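PDB 6B3P: Amy13K, which probably helps a gut bacterium's surface-anchored alpha-amylase hold starch, through two family 26 carbohydrate-binding modules that bind malto-oligosaccharides. Local coordinates for residues Leu3-Lys8 / Val73-Lys78. Numbering follows the deposited sequence.
Sequences LTINYK and VTLSTK. With EDO (1,2-ethanediol), chain M.
Leu75 turns CG beside its backbone N (chi1 -50°) and continues extended to CD1, Ile5 likewise carries CG1 beside its own N (chi1 -61°), and Leu3 swings CG away from its N (chi1 175°), so that three methyl groups converge. They meet in the core of the N-terminal starch-binding module, a beta-sandwich as in other family 26 modules, where strand 2-8 and the edge strand 73-75 face each other through side chains alone. CD1 of Leu75 is the common point: it lies 4.2 Å from Ile5 CD1 and 4.3 Å from Leu3 CD2, reaching two alternate residues of strand 2-8, Leu3 and Ile5. The Ile5 and Leu75 side chains cross obliquely and touch at their outermost methyls. No hydrogen bond links the segments; even the nearest CA atoms, those of Leu3 and Thr77, are 8.9 Å apart, the spacing of packed layers rather than of paired strands. All three touching residues are buried, yet the shared surface is small, about 102 Å², and other residues complete the surroundings: Tyr85 of strand 82-87 touches both leucines, and Met47 and Leu59 touch Ile5. Backbone bonds of Leu3 to Leu49 and of Ile5 to Met47 tie strand 2-8 to its neighbour 44-50. The bound glucose chain is remote, about 13 Å from the Leu75 side chain, so this contact belongs to the module's interior and not to its sugar-binding surface. Beyond Leu75 the strand ends in an inverse gamma turn centred on Ser76, closed by a weak bond from Thr77 N to Leu75 O (2.8 Å). At the far end of the segment, an ethanediol, probably from the crystallisation liquor, donates from its O2 to Lys78 O at 2.8 Å.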
loop_
_atom_site.group_PDB
_atom_site.type_symbol
_atom_site.label_atom_id
_atom_site.label_comp_id
_atom_site.label_asym_id
_atom_site.label_seq_id
_atom_site.Cartn_x
_atom_site.Cartn_y
_atom_site.Cartn_z
ATOM N N LEU A 3 -1.490 6.409 -6.665
ATOM C CA LEU A 3 -1.186 5.666 -7.878
ATOM C C LEU A 3 -0.499 4.362 -7.515
ATOM O O LEU A 3 0.359 4.325 -6.634
ATOM C CB LEU A 3 -0.293 6.487 -8.812
ATOM C CG LEU A 3 0.198 5.783 -10.081
ATOM C CD1 LEU A 3 -0.950 5.537 -11.040
ATOM C CD2 LEU A 3 1.287 6.602 -10.747
ATOM N N THR A 4 -0.894 3.292 -8.194
ATOM C CA THR A 4 -0.216 2.010 -8.076
ATOM C C THR A 4 -0.033 1.437 -9.471
ATOM O O THR A 4 -0.973 1.408 -10.261
ATOM C CB THR A 4 -1.003 1.014 -7.199
ATOM O OG1 THR A 4 -1.242 1.596 -5.912
ATOM C CG2 THR A 4 -0.229 -0.292 -7.030
ATOM N N ILE A 5 1.185 1.003 -9.775
ATOM C CA ILE A 5 1.473 0.374 -11.056
ATOM C C ILE A 5 2.118 -0.984 -10.833
ATOM O O ILE A 5 3.140 -1.087 -10.156
ATOM C CB ILE A 5 2.399 1.243 -11.927
ATOM C CG1 ILE A 5 1.734 2.588 -12.227
ATOM C CG2 ILE A 5 2.726 0.523 -13.236
ATOM C CD1 ILE A 5 2.652 3.601 -12.890
ATOM N N ASN A 6 1.506 -2.015 -11.405
ATOM C CA ASN A 6 2.068 -3.356 -11.399
ATOM C C ASN A 6 2.517 -3.714 -12.807
ATOM O O ASN A 6 1.780 -3.503 -13.770
ATOM C CB ASN A 6 1.051 -4.375 -10.887
ATOM C CG ASN A 6 0.342 -3.911 -9.632
ATOM O OD1 ASN A 6 0.884 -4.000 -8.531
ATOM N ND2 ASN A 6 -0.882 -3.419 -9.792
ATOM N N TYR A 7 3.729 -4.248 -12.917
ATOM C CA TYR A 7 4.335 -4.558 -14.206
ATOM C C TYR A 7 4.890 -5.979 -14.199
ATOM O O TYR A 7 5.737 -6.325 -13.373
ATOM C CB TYR A 7 5.433 -3.534 -14.519
ATOM C CG TYR A 7 6.296 -3.845 -15.723
ATOM C CD1 TYR A 7 5.744 -4.335 -16.902
ATOM C CD2 TYR A 7 7.667 -3.618 -15.684
ATOM C CE1 TYR A 7 6.541 -4.607 -18.004
ATOM C CE2 TYR A 7 8.467 -3.884 -16.773
ATOM C CZ TYR A 7 7.902 -4.377 -17.931
ATOM O OH TYR A 7 8.709 -4.641 -19.008
ATOM N N LYS A 8 4.381 -6.804 -15.107
ATOM C CA LYS A 8 4.913 -8.143 -15.312
ATOM C C LYS A 8 6.137 -7.997 -16.201
ATOM O O LYS A 8 6.017 -7.901 -17.423
ATOM C CB LYS A 8 3.865 -9.059 -15.946
ATOM C CG LYS A 8 4.220 -10.537 -15.940
ATOM C CD LYS A 8 3.164 -11.328 -16.689
ATOM C CE LYS A 8 3.210 -12.805 -16.356
ATOM N NZ LYS A 8 1.978 -13.478 -16.849
ATOM N N VAL A 73 3.136 5.272 -22.504
ATOM C CA VAL A 73 1.681 5.134 -22.452
ATOM C C VAL A 73 1.081 6.195 -21.531
ATOM O O VAL A 73 1.716 6.631 -20.569
ATOM C CB VAL A 73 1.238 3.735 -21.970
ATOM C CG1 VAL A 73 1.740 2.661 -22.927
ATOM C CG2 VAL A 73 1.716 3.461 -20.546
ATOM N N THR A 74 -0.149 6.599 -21.836
ATOM C CA THR A 74 -0.830 7.654 -21.092
ATOM C C THR A 74 -1.577 7.109 -19.880
ATOM O O THR A 74 -2.315 6.128 -19.979
ATOM C CB THR A 74 -1.836 8.413 -21.993
ATOM O OG1 THR A 74 -1.137 9.046 -23.070
ATOM C CG2 THR A 74 -2.599 9.474 -21.199
ATOM N N LEU A 75 -1.371 7.755 -18.737
ATOM C CA LEU A 75 -2.168 7.507 -17.544
ATOM C C LEU A 75 -3.198 8.628 -17.411
ATOM O O LEU A 75 -2.861 9.749 -17.029
ATOM C CB LEU A 75 -1.283 7.436 -16.297
ATOM C CG LEU A 75 -0.059 6.520 -16.359
ATOM C CD1 LEU A 75 0.695 6.582 -15.033
ATOM C CD2 LEU A 75 -0.444 5.083 -16.706
ATOM N N SER A 76 -4.450 8.327 -17.738
ATOM C CA SER A 76 -5.506 9.335 -17.735
ATOM C C SER A 76 -6.013 9.571 -16.316
ATOM O O SER A 76 -7.121 9.166 -15.962
ATOM C CB SER A 76 -6.649 8.907 -18.657
ATOM O OG SER A 76 -6.193 8.757 -19.992
ATOM N N THR A 77 -5.193 10.248 -15.518
ATOM C CA THR A 77 -5.430 10.391 -14.082
ATOM C C THR A 77 -6.175 11.663 -13.678
ATOM O O THR A 77 -6.560 11.805 -12.516
ATOM C CB THR A 77 -4.098 10.378 -13.312
ATOM O OG1 THR A 77 -3.162 11.237 -13.972
ATOM C CG2 THR A 77 -3.531 8.974 -13.242
ATOM N N LYS A 78 -6.369 12.589 -14.611
ATOM C CA LYS A 78 -6.941 13.889 -14.260
ATOM C C LYS A 78 -8.280 13.758 -13.540
ATOM O O LYS A 78 -9.217 13.145 -14.047
ATOM C CB LYS A 78 -7.119 14.762 -15.501
ATOM C CG LYS A 78 -7.618 16.164 -15.167
ATOM C CD LYS A 78 -7.712 17.053 -16.391
ATOM C CE LYS A 78 -8.115 18.467 -15.996
ATOM N NZ LYS A 78 -8.270 19.367 -17.169
HETATM C C1 EDO M . -13.269 11.442 -13.586
HETATM O O1 EDO M . -14.675 11.633 -13.793
HETATM C C2 EDO M . -12.605 12.776 -13.267
HETATM O O2 EDO M . -11.986 13.298 -14.452
#